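Local coordinates for globin domain-containing protein (Pseudomonas aeruginosa, PDB 1TU9), which is of uncertain function but binds heme, as expected of a globin, and may carry oxygen, at residues F26-F30 and W94-M100; L60-A64 and V120-I125; I86-D92 and I128-Y132. All coordinates share one frame; numbering follows the deposited sequence.

Contact 1 (F26-F30 and W94-M100); sequences FYRHF and WLDALLM. With HEM (protoporphyrin IX containing Fe), chain B; PPI (propanoic acid), chain C.
Oxygen O1 of a bound propanoic acid coordinates the heme iron at 1.9 Å, opposite the other axial ligand, His79, and the acid lies where Phe26 and Phe30 meet Trp94. Its second oxygen, O2, has Tyr27 OH against it in a hydrogen bond, but the separation of 2.3 Å between Tyr27 OH and O2 of the propanoic acid is too short to be taken at face value, so the geometry of this bond is doubtful. Gln49 NE2, from helix 46-64, also hydrogen-bonds to the ligand. The ligand's methyl end, C3, points into the aromatic cluster and lies 3.2 Å from Trp94 NE1, near the plane of the indole.

Two edge-to-face pairs build that cluster in a chain. Phe26 turns its edge to one indole face, with its CZ 3.5 Å from Trp94 CD1 and the planes at 67°. The indole in turn offers its own edge to the face of Phe30, the planes standing at 90°. Trp94's chi1 of -176° sends CG away from its backbone nitrogen and stands the indole between Phe26 and the heme, so that the heme vinyl carbon CAB lies over the other indole face, 3.3 Å from Trp94 CE2.

Between the helices, Ala97 CB fits against the backbone of Phe30, 3.6 Å from Phe30 N. Its small size suits an approach of 8.3 Å between the axes of the two segments, the counterparts of globin helices B and G. Farther from the heme, Met100 SD, in the conformer described, one of two, sits over the centre of the His29 imidazole, 3.6 Å from the ring centroid, and His29 NE2 bonds to Glu104.

The chemistry is consistent with a distal pocket divided by polarity: iron, tyrosine and glutamine hold the acid group, while Phe26, Phe30 and Trp94 lie against the alkyl end.

Contact 2 (L60-A64 and V120-I125); sequences LVMYA and VMGRGI
Bends at chi2 (-71°) and chi3 (100°) fold the Met121 side chain back toward Leu60 and Val61, although its CB leaves the helix on the far side. The terminal CE thus arrives 3.9 Å from Val61 CG2 and equally near Leu60 CB. Leu60 is deposited in two conformers, and its side-chain contacts given here hold for one copy only: in it, CD2 lies 3.8 Å from Met121 SD and CD1 rests on the bare backbone of Gly124, 3.8 Å from its CA. Having no side chain, Gly124 lets its CA come within 5.6 Å of the CA of Leu60.

The two segments run almost perpendicular, at 94°, and belong to the helices equivalent to E and H of the globin fold. Behind the contact, Met121 also packs on Trp94, Leu95 and Leu98 of helix 90-105, and Leu60 and Ile125 reach the heme.

Polar links between the segments go through water. One molecule donates to both Leu60 O and Val120 O, tying together two carbonyls on facing helices. A second lies in the plane of the Tyr63 ring at its edge, bonded to Tyr63 OH at 2.7 Å, and donates to Arg123 O at 2.8 Å. Toward the end of helix 46-64, Ala64 CB meets Val120 CG1 at 3.7 Å, while the Arg123 guanidinium pairs with Asp119 in its own helix.

Contact 3 (I86-D92 and I128-Y132); sequences IRPELYD and IKSYY. With HEM (protoporphyrin IX containing Fe), chain B.
Lys129 stretches past Tyr91 to Asp92, where its NZ makes a weak, long salt bridge of 3.5 Å to Asp92 OD1. The fully extended chain beyond CG carries the ammonium that far; on the way CE passes 3.3 Å from Pro88 O. That carbonyl has its own donor, Tyr91 N. Just before it, Arg87 O accepts from Leu90 N at 3.0 Å, closing a type I turn that leads into helix 90-105. The turn corresponds to the FG corner of a globin, meeting here the end of the H helix on the proximal side of the heme.

On the partner segment Tyr131 N bonds to Ile128 O and Tyr132 N to Lys129 O, each three residues back. Tyr132 then reaches the turn. Its hydroxyl hydrogen-bonds to Asp85 OD1, and its backbone bonds to that of Arg81; Ile86 makes a backbone bond to His79, the axial iron ligand. The Tyr132 ring receives CH-pi contacts on one face, with Pro88 CD 3.9 Å from the centroid and 17° off the normal, and Arg87 CA beside it.

Toward the heme the packing is largely apolar: the heme methyl CMC lies over a face of Tyr91, off toward the rim, and Ile86 CG2 is 3.6 Å from the pyrrole carbon C3C of the heme. Ile128 CG2 presses against the Tyr91 phenol, coming nearest at Tyr91 OH, 3.1 Å away, and Ile128 CD1 extends to the heme vinyl carbon CBB at 3.8 Å.

Along the chain the segments come in the order 26-30, 60-64, 86-92, 94-100, 120-125 and 128-132, so every pair of contacts interleaves. Their centres lie 14 to 16 Å apart, with contacts 1 and 2 on opposite sides of the chain's centre. Helix 90-105 serves contacts 1 and 3, and helix 111-130 serves contacts 2 and 3. Direct packing joins them: Trp94 CH2 is 3.9 Å from Met121 SD, and Ile125 CG2 is 3.7 Å from Tyr91 CB. Residues from all three contacts touch the heme, so two helix crossings of the globin fold and one corner-to-helix contact together line its pocket.

Contact 1 (F26-F30 and W94-M100)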
# COMPACT_ATOMS: atom_id res chain seq x y z
N PHE A 26 -6.51 6.79 -4.55
CA PHE A 26 -5.71 5.57 -4.57
C PHE A 26 -6.49 4.45 -5.26
O PHE A 26 -6.00 3.82 -6.19
CB PHE A 26 -5.32 5.10 -3.17
CG PHE A 26 -4.71 3.74 -3.21
CD1 PHE A 26 -3.42 3.57 -3.68
CD2 PHE A 26 -5.47 2.62 -2.96
CE1 PHE A 26 -2.88 2.29 -3.82
CE2 PHE A 26 -4.95 1.36 -3.09
CZ PHE A 26 -3.65 1.19 -3.52
N TYR A 27 -7.71 4.16 -4.78
CA TYR A 27 -8.45 3.04 -5.35
C TYR A 27 -8.88 3.29 -6.78
O TYR A 27 -8.89 2.37 -7.58
CB TYR A 27 -9.64 2.58 -4.46
CG TYR A 27 -9.16 1.68 -3.36
CD1 TYR A 27 -9.04 2.15 -2.05
CD2 TYR A 27 -8.73 0.38 -3.63
CE1 TYR A 27 -8.55 1.34 -1.05
CE2 TYR A 27 -8.24 -0.43 -2.62
CZ TYR A 27 -8.15 0.06 -1.33
OH TYR A 27 -7.64 -0.71 -0.31
N ARG A 28 -9.19 4.54 -7.13
CA ARG A 28 -9.51 4.83 -8.52
C ARG A 28 -8.31 4.46 -9.41
O ARG A 28 -8.46 3.81 -10.44
CB ARG A 28 -9.90 6.29 -8.71
CG ARG A 28 -10.19 6.67 -10.14
CD ARG A 28 -10.84 8.02 -10.30
NE ARG A 28 -10.14 9.09 -9.57
CZ ARG A 28 -9.11 9.78 -10.03
NH1 ARG A 28 -8.58 9.50 -11.21
NH2 ARG A 28 -8.60 10.76 -9.31
N HIS A 29 -7.12 4.87 -9.00
CA HIS A 29 -5.94 4.57 -9.80
C HIS A 29 -5.63 3.06 -9.83
O HIS A 29 -5.27 2.51 -10.86
CB HIS A 29 -4.71 5.28 -9.26
CG HIS A 29 -4.84 6.77 -9.19
ND1 HIS A 29 -5.41 7.52 -10.18
CD2 HIS A 29 -4.40 7.64 -8.26
CE1 HIS A 29 -5.34 8.80 -9.85
NE2 HIS A 29 -4.74 8.90 -8.68
N PHE A 30 -5.75 2.43 -8.67
CA PHE A 30 -5.43 1.01 -8.53
C PHE A 30 -6.39 0.15 -9.37
O PHE A 30 -5.96 -0.70 -10.15
CB PHE A 30 -5.49 0.66 -7.05
CG PHE A 30 -4.99 -0.74 -6.69
CD1 PHE A 30 -3.93 -1.34 -7.36
CD2 PHE A 30 -5.55 -1.40 -5.63
CE1 PHE A 30 -3.48 -2.62 -6.97
CE2 PHE A 30 -5.09 -2.65 -5.24
CZ PHE A 30 -4.05 -3.25 -5.91
N TRP A 94 -0.10 -1.70 -7.24
CA TRP A 94 -0.49 -1.10 -5.96
C TRP A 94 0.44 0.07 -5.64
O TRP A 94 0.00 1.17 -5.31
CB TRP A 94 -0.42 -2.18 -4.88
CG TRP A 94 -0.87 -1.76 -3.51
CD1 TRP A 94 -2.11 -1.92 -2.96
CD2 TRP A 94 -0.07 -1.14 -2.48
NE1 TRP A 94 -2.14 -1.42 -1.68
CE2 TRP A 94 -0.90 -0.93 -1.36
CE3 TRP A 94 1.26 -0.73 -2.40
CZ2 TRP A 94 -0.44 -0.34 -0.19
CZ3 TRP A 94 1.71 -0.15 -1.22
CH2 TRP A 94 0.87 0.04 -0.14
N LEU A 95 1.74 -0.16 -5.77
CA LEU A 95 2.71 0.87 -5.43
C LEU A 95 2.63 2.04 -6.40
O LEU A 95 2.71 3.20 -5.98
CB LEU A 95 4.12 0.27 -5.35
CG LEU A 95 5.20 1.23 -4.83
CD1 LEU A 95 4.85 1.76 -3.44
CD2 LEU A 95 6.52 0.46 -4.78
N ASP A 96 2.46 1.77 -7.68
CA ASP A 96 2.31 2.85 -8.64
C ASP A 96 1.08 3.72 -8.31
O ASP A 96 1.14 4.94 -8.40
CB ASP A 96 2.14 2.33 -10.07
CG ASP A 96 3.37 1.70 -10.65
OD1 ASP A 96 4.48 1.92 -10.14
OD2 ASP A 96 3.29 0.98 -11.66
N ALA A 97 -0.03 3.09 -7.93
CA ALA A 97 -1.25 3.82 -7.62
C ALA A 97 -1.06 4.66 -6.37
O ALA A 97 -1.52 5.81 -6.29
CB ALA A 97 -2.40 2.84 -7.45
N LEU A 98 -0.35 4.12 -5.39
CA LEU A 98 -0.03 4.84 -4.18
C LEU A 98 0.82 6.07 -4.47
O LEU A 98 0.53 7.16 -3.98
CB LEU A 98 0.67 3.92 -3.17
CG LEU A 98 1.07 4.58 -1.84
CD1 LEU A 98 -0.12 5.16 -1.10
CD2 LEU A 98 1.79 3.56 -0.96
N LEU A 99 1.86 5.90 -5.27
CA LEU A 99 2.71 7.03 -5.60
C LEU A 99 1.96 8.13 -6.34
O LEU A 99 2.22 9.32 -6.11
CB LEU A 99 3.94 6.55 -6.38
CG LEU A 99 5.11 6.13 -5.50
CD1 LEU A 99 5.73 7.37 -4.88
CD2 LEU A 99 4.78 5.14 -4.38
N MET A 100 1.03 7.75 -7.20
CA MET A 100 0.21 8.74 -7.89
C MET A 100 -0.68 9.50 -6.90
O MET A 100 -0.78 10.72 -6.96
CB MET A 100 -0.64 8.06 -8.96
CG MET A 100 -1.09 8.97 -10.06
SD MET A 100 -1.98 8.05 -11.31
CE MET A 100 -2.69 9.39 -12.20
CHA HEM B . -7.77 -7.28 1.88
CHB HEM B . -3.77 -4.56 2.89
CHC HEM B . -2.12 -5.50 -1.46
CHD HEM B . -6.37 -7.36 -2.78
C1A HEM B . -6.78 -6.53 2.54
C2A HEM B . -6.77 -6.18 3.95
C3A HEM B . -5.69 -5.43 4.23
C4A HEM B . -4.94 -5.26 3.01
CMA HEM B . -5.32 -4.85 5.61
CAA HEM B . -7.83 -6.61 4.97
CBA HEM B . -7.22 -7.65 5.91
CGA HEM B . -6.42 -8.72 5.19
O1A HEM B . -7.02 -9.53 4.45
O2A HEM B . -5.17 -8.79 5.36
C1B HEM B . -2.93 -4.58 1.81
C2B HEM B . -1.61 -3.97 1.67
C3B HEM B . -1.15 -4.25 0.46
C4B HEM B . -2.20 -5.03 -0.20
CMB HEM B . -0.90 -3.14 2.76
CAB HEM B . 0.20 -3.80 -0.18
CBB HEM B . 1.35 -3.80 0.50
C1C HEM B . -3.17 -6.01 -2.19
C2C HEM B . -3.12 -6.17 -3.61
C3C HEM B . -4.29 -6.66 -4.00
C4C HEM B . -5.11 -6.83 -2.82
CMC HEM B . -1.90 -5.83 -4.47
CAC HEM B . -4.65 -6.99 -5.45
CBC HEM B . -5.88 -6.88 -5.93
C1D HEM B . -7.14 -7.55 -1.66
C2D HEM B . -8.45 -8.12 -1.69
C3D HEM B . -8.92 -8.10 -0.26
C4D HEM B . -7.84 -7.51 0.51
CMD HEM B . -9.20 -8.63 -2.93
CAD HEM B . -10.30 -8.59 0.18
CBD HEM B . -11.35 -7.53 -0.21
CGD HEM B . -12.76 -8.00 0.10
O1D HEM B . -13.24 -8.94 -0.59
O2D HEM B . -13.40 -7.47 1.04
NA HEM B . -5.64 -5.95 2.02
NB HEM B . -3.26 -5.23 0.65
NC HEM B . -4.40 -6.41 -1.72
ND HEM B . -6.81 -7.21 -0.37
FE HEM B . -5.09 -6.28 0.22
C1 PPI C . -6.21 -3.79 -0.50
C2 PPI C . -4.99 -3.32 -1.19
C3 PPI C . -5.30 -1.99 -1.75
O1 PPI C . -6.27 -4.85 0.03
O2 PPI C . -7.30 -3.00 -0.48

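Contact 2 (L60-A64 and V120-I125)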
# COMPACT_ATOMS: atom_id res chain seq x y z
N LEU A 60 2.77 -1.33 7.48
CA LEU A 60 4.00 -1.40 6.69
C LEU A 60 5.02 -0.38 7.20
O LEU A 60 6.22 -0.66 7.22
CB LEU A 60 3.70 -1.22 5.18
CG LEU A 60 4.16 -2.35 4.24
CD1 LEU A 60 3.64 -3.67 4.68
CD2 LEU A 60 3.74 -2.13 2.80
N VAL A 61 4.56 0.79 7.62
CA VAL A 61 5.46 1.79 8.20
C VAL A 61 6.01 1.30 9.55
O VAL A 61 7.20 1.42 9.81
CB VAL A 61 4.78 3.15 8.33
CG1 VAL A 61 5.69 4.10 9.10
CG2 VAL A 61 4.44 3.70 6.94
N MET A 62 5.16 0.72 10.38
CA MET A 62 5.62 0.22 11.68
C MET A 62 6.67 -0.87 11.50
O MET A 62 7.68 -0.86 12.21
CB MET A 62 4.45 -0.28 12.52
CG MET A 62 3.55 0.85 13.01
SD MET A 62 2.39 0.38 14.28
CE MET A 62 1.41 -0.61 13.40
N TYR A 63 6.47 -1.77 10.55
CA TYR A 63 7.49 -2.77 10.22
C TYR A 63 8.80 -2.08 9.83
O TYR A 63 9.86 -2.44 10.36
CB TYR A 63 6.97 -3.68 9.10
CG TYR A 63 8.03 -4.59 8.54
CD1 TYR A 63 8.42 -5.73 9.21
CD2 TYR A 63 8.65 -4.30 7.34
CE1 TYR A 63 9.38 -6.58 8.68
CE2 TYR A 63 9.63 -5.13 6.82
CZ TYR A 63 9.99 -6.26 7.50
OH TYR A 63 10.97 -7.10 6.98
N ALA A 64 8.74 -1.06 8.99
CA ALA A 64 9.93 -0.35 8.53
C ALA A 64 10.63 0.43 9.64
O ALA A 64 11.78 0.79 9.50
CB ALA A 64 9.56 0.58 7.39
N VAL A 120 10.42 2.38 1.60
CA VAL A 120 9.75 1.97 2.81
C VAL A 120 8.63 0.96 2.52
O VAL A 120 8.52 -0.06 3.19
CB VAL A 120 9.22 3.19 3.61
CG1 VAL A 120 8.29 2.77 4.74
CG2 VAL A 120 10.41 4.00 4.14
N MET A 121 7.80 1.23 1.52
CA MET A 121 6.76 0.25 1.17
C MET A 121 7.37 -1.02 0.59
O MET A 121 6.86 -2.11 0.87
CB MET A 121 5.77 0.83 0.17
CG MET A 121 4.99 2.03 0.67
SD MET A 121 3.76 1.62 1.95
CE MET A 121 4.63 2.10 3.41
N GLY A 122 8.43 -0.90 -0.19
CA GLY A 122 9.04 -2.06 -0.83
C GLY A 122 9.51 -3.11 0.14
O GLY A 122 9.46 -4.30 -0.17
N ARG A 123 9.95 -2.71 1.32
CA ARG A 123 10.43 -3.66 2.32
C ARG A 123 9.35 -4.61 2.75
O ARG A 123 9.57 -5.82 2.82
CB ARG A 123 10.88 -2.95 3.59
CG ARG A 123 11.95 -2.02 3.36
CD ARG A 123 12.09 -1.05 4.46
NE ARG A 123 12.97 -0.04 3.98
CZ ARG A 123 13.88 0.55 4.72
NH1 ARG A 123 14.03 0.23 6.00
NH2 ARG A 123 14.65 1.45 4.17
N GLY A 124 8.19 -4.05 3.06
CA GLY A 124 7.08 -4.85 3.53
C GLY A 124 6.46 -5.64 2.40
O GLY A 124 6.08 -6.79 2.59
N ILE A 125 6.37 -5.03 1.23
CA ILE A 125 5.86 -5.72 0.04
C ILE A 125 6.69 -6.96 -0.24
O ILE A 125 6.16 -8.00 -0.60
CB ILE A 125 5.85 -4.78 -1.19
CG1 ILE A 125 4.71 -3.76 -1.09
CG2 ILE A 125 5.72 -5.55 -2.50
CD1 ILE A 125 4.79 -2.62 -2.07
O HOH W 1 7.28 -1.84 4.92
O HOH W 2 11.72 -6.73 4.45

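Contact 3 (I86-D92 and I128-Y132)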
# COMPACT_ATOMS: atom_id res chain seq x y z
N ILE A 86 -3.23 -13.20 -4.36
CA ILE A 86 -2.78 -11.96 -4.98
C ILE A 86 -1.39 -12.20 -5.56
O ILE A 86 -0.42 -12.32 -4.83
CB ILE A 86 -2.74 -10.82 -3.94
CG1 ILE A 86 -4.10 -10.66 -3.25
CG2 ILE A 86 -2.28 -9.53 -4.61
CD1 ILE A 86 -5.30 -10.54 -4.17
N ARG A 87 -1.32 -12.29 -6.89
CA ARG A 87 -0.06 -12.57 -7.56
C ARG A 87 0.95 -11.46 -7.31
O ARG A 87 0.58 -10.28 -7.27
CB ARG A 87 -0.28 -12.76 -9.07
CG ARG A 87 -0.96 -14.07 -9.38
CD ARG A 87 -1.42 -14.23 -10.81
NE ARG A 87 -2.43 -15.28 -10.90
CZ ARG A 87 -3.17 -15.54 -11.98
NH1 ARG A 87 -3.02 -14.83 -13.10
NH2 ARG A 87 -4.06 -16.52 -11.94
N PRO A 88 2.23 -11.82 -7.13
CA PRO A 88 3.25 -10.81 -6.84
C PRO A 88 3.29 -9.61 -7.80
O PRO A 88 3.55 -8.51 -7.34
CB PRO A 88 4.55 -11.62 -6.90
CG PRO A 88 4.12 -12.96 -6.42
CD PRO A 88 2.77 -13.19 -7.07
N GLU A 89 2.99 -9.81 -9.07
CA GLU A 89 3.03 -8.72 -10.04
C GLU A 89 2.06 -7.58 -9.68
O GLU A 89 2.28 -6.42 -10.04
CB GLU A 89 2.72 -9.23 -11.46
CG GLU A 89 3.87 -9.92 -12.17
CD GLU A 89 3.50 -10.39 -13.57
OE1 GLU A 89 2.80 -9.64 -14.29
OE2 GLU A 89 3.91 -11.51 -13.97
N LEU A 90 0.99 -7.89 -8.98
CA LEU A 90 -0.03 -6.89 -8.68
C LEU A 90 0.45 -5.83 -7.69
O LEU A 90 -0.08 -4.73 -7.66
CB LEU A 90 -1.33 -7.55 -8.20
CG LEU A 90 -1.94 -8.51 -9.24
CD1 LEU A 90 -3.25 -9.06 -8.71
CD2 LEU A 90 -2.16 -7.84 -10.60
N TYR A 91 1.47 -6.14 -6.89
CA TYR A 91 1.99 -5.17 -5.93
C TYR A 91 2.68 -4.00 -6.61
O TYR A 91 2.72 -2.89 -6.06
CB TYR A 91 2.92 -5.83 -4.90
CG TYR A 91 2.17 -6.78 -4.03
CD1 TYR A 91 2.03 -8.10 -4.39
CD2 TYR A 91 1.56 -6.36 -2.87
CE1 TYR A 91 1.31 -8.98 -3.62
CE2 TYR A 91 0.84 -7.21 -2.08
CZ TYR A 91 0.70 -8.54 -2.46
OH TYR A 91 -0.04 -9.40 -1.68
N ASP A 92 3.22 -4.20 -7.80
CA ASP A 92 3.83 -3.09 -8.53
C ASP A 92 2.74 -2.10 -8.92
O ASP A 92 2.97 -0.88 -8.90
CB ASP A 92 4.56 -3.60 -9.78
CG ASP A 92 5.60 -4.67 -9.46
OD1 ASP A 92 6.04 -4.79 -8.30
OD2 ASP A 92 6.05 -5.44 -10.33
N ILE A 128 5.49 -9.72 2.03
CA ILE A 128 4.19 -10.23 1.62
C ILE A 128 4.33 -11.14 0.41
O ILE A 128 3.81 -12.27 0.41
CB ILE A 128 3.22 -9.07 1.34
CG1 ILE A 128 2.94 -8.32 2.64
CG2 ILE A 128 1.91 -9.60 0.73
CD1 ILE A 128 2.27 -6.99 2.44
N LYS A 129 5.05 -10.69 -0.61
CA LYS A 129 5.26 -11.46 -1.85
C LYS A 129 5.91 -12.80 -1.57
O LYS A 129 5.62 -13.79 -2.26
CB LYS A 129 6.17 -10.71 -2.82
CG LYS A 129 5.55 -9.55 -3.55
CD LYS A 129 6.59 -8.95 -4.48
CE LYS A 129 6.07 -7.81 -5.30
NZ LYS A 129 7.16 -7.21 -6.11
N SER A 130 6.80 -12.83 -0.58
CA SER A 130 7.59 -14.02 -0.31
C SER A 130 6.72 -15.17 0.15
O SER A 130 7.11 -16.34 0.03
CB SER A 130 8.69 -13.74 0.71
OG SER A 130 8.22 -13.61 2.02
N TYR A 131 5.53 -14.85 0.67
CA TYR A 131 4.59 -15.86 1.14
C TYR A 131 3.59 -16.33 0.08
O TYR A 131 2.81 -17.24 0.33
CB TYR A 131 3.85 -15.35 2.38
CG TYR A 131 4.75 -15.36 3.60
CD1 TYR A 131 5.33 -14.21 4.08
CD2 TYR A 131 5.08 -16.57 4.22
CE1 TYR A 131 6.17 -14.23 5.19
CE2 TYR A 131 5.93 -16.61 5.31
CZ TYR A 131 6.47 -15.43 5.79
OH TYR A 131 7.33 -15.45 6.88
N TYR A 132 3.64 -15.77 -1.12
CA TYR A 132 2.59 -16.06 -2.09
C TYR A 132 2.40 -17.57 -2.35
O TYR A 132 1.28 -18.09 -2.32
CB TYR A 132 2.85 -15.34 -3.42
CG TYR A 132 1.84 -15.75 -4.45
CD1 TYR A 132 0.52 -15.29 -4.38
CD2 TYR A 132 2.16 -16.63 -5.47
CE1 TYR A 132 -0.42 -15.68 -5.31
CE2 TYR A 132 1.22 -17.04 -6.39
CZ TYR A 132 -0.08 -16.57 -6.31
OH TYR A 132 -1.02 -16.98 -7.21
CHA HEM B . -7.77 -7.28 1.88
CHB HEM B . -3.77 -4.56 2.89
CHC HEM B . -2.12 -5.50 -1.46
CHD HEM B . -6.37 -7.36 -2.78
C1A HEM B . -6.78 -6.53 2.54
C2A HEM B . -6.77 -6.18 3.95
C3A HEM B . -5.69 -5.43 4.23
C4A HEM B . -4.94 -5.26 3.01
CMA HEM B . -5.32 -4.85 5.61
CAA HEM B . -7.83 -6.61 4.97
CBA HEM B . -7.22 -7.65 5.91
CGA HEM B . -6.42 -8.72 5.19
O1A HEM B . -7.02 -9.53 4.45
O2A HEM B . -5.17 -8.79 5.36
C1B HEM B . -2.93 -4.58 1.81
C2B HEM B . -1.61 -3.97 1.67
C3B HEM B . -1.15 -4.25 0.46
C4B HEM B . -2.20 -5.03 -0.20
CMB HEM B . -0.90 -3.14 2.76
CAB HEM B . 0.20 -3.80 -0.18
CBB HEM B . 1.35 -3.80 0.50
C1C HEM B . -3.17 -6.01 -2.19
C2C HEM B . -3.12 -6.17 -3.61
C3C HEM B . -4.29 -6.66 -4.00
C4C HEM B . -5.11 -6.83 -2.82
CMC HEM B . -1.90 -5.83 -4.47
CAC HEM B . -4.65 -6.99 -5.45
CBC HEM B . -5.88 -6.88 -5.93
C1D HEM B . -7.14 -7.55 -1.66
C2D HEM B . -8.45 -8.12 -1.69
C3D HEM B . -8.92 -8.10 -0.26
C4D HEM B . -7.84 -7.51 0.51
CMD HEM B . -9.20 -8.63 -2.93
CAD HEM B . -10.30 -8.59 0.18
CBD HEM B . -11.35 -7.53 -0.21
CGD HEM B . -12.76 -8.00 0.10
O1D HEM B . -13.24 -8.94 -0.59
O2D HEM B . -13.40 -7.47 1.04
NA HEM B . -5.64 -5.95 2.02
NB HEM B . -3.26 -5.23 0.65
NC HEM B . -4.40 -6.41 -1.72
ND HEM B . -6.81 -7.21 -0.37
FE HEM B . -5.09 -6.28 0.22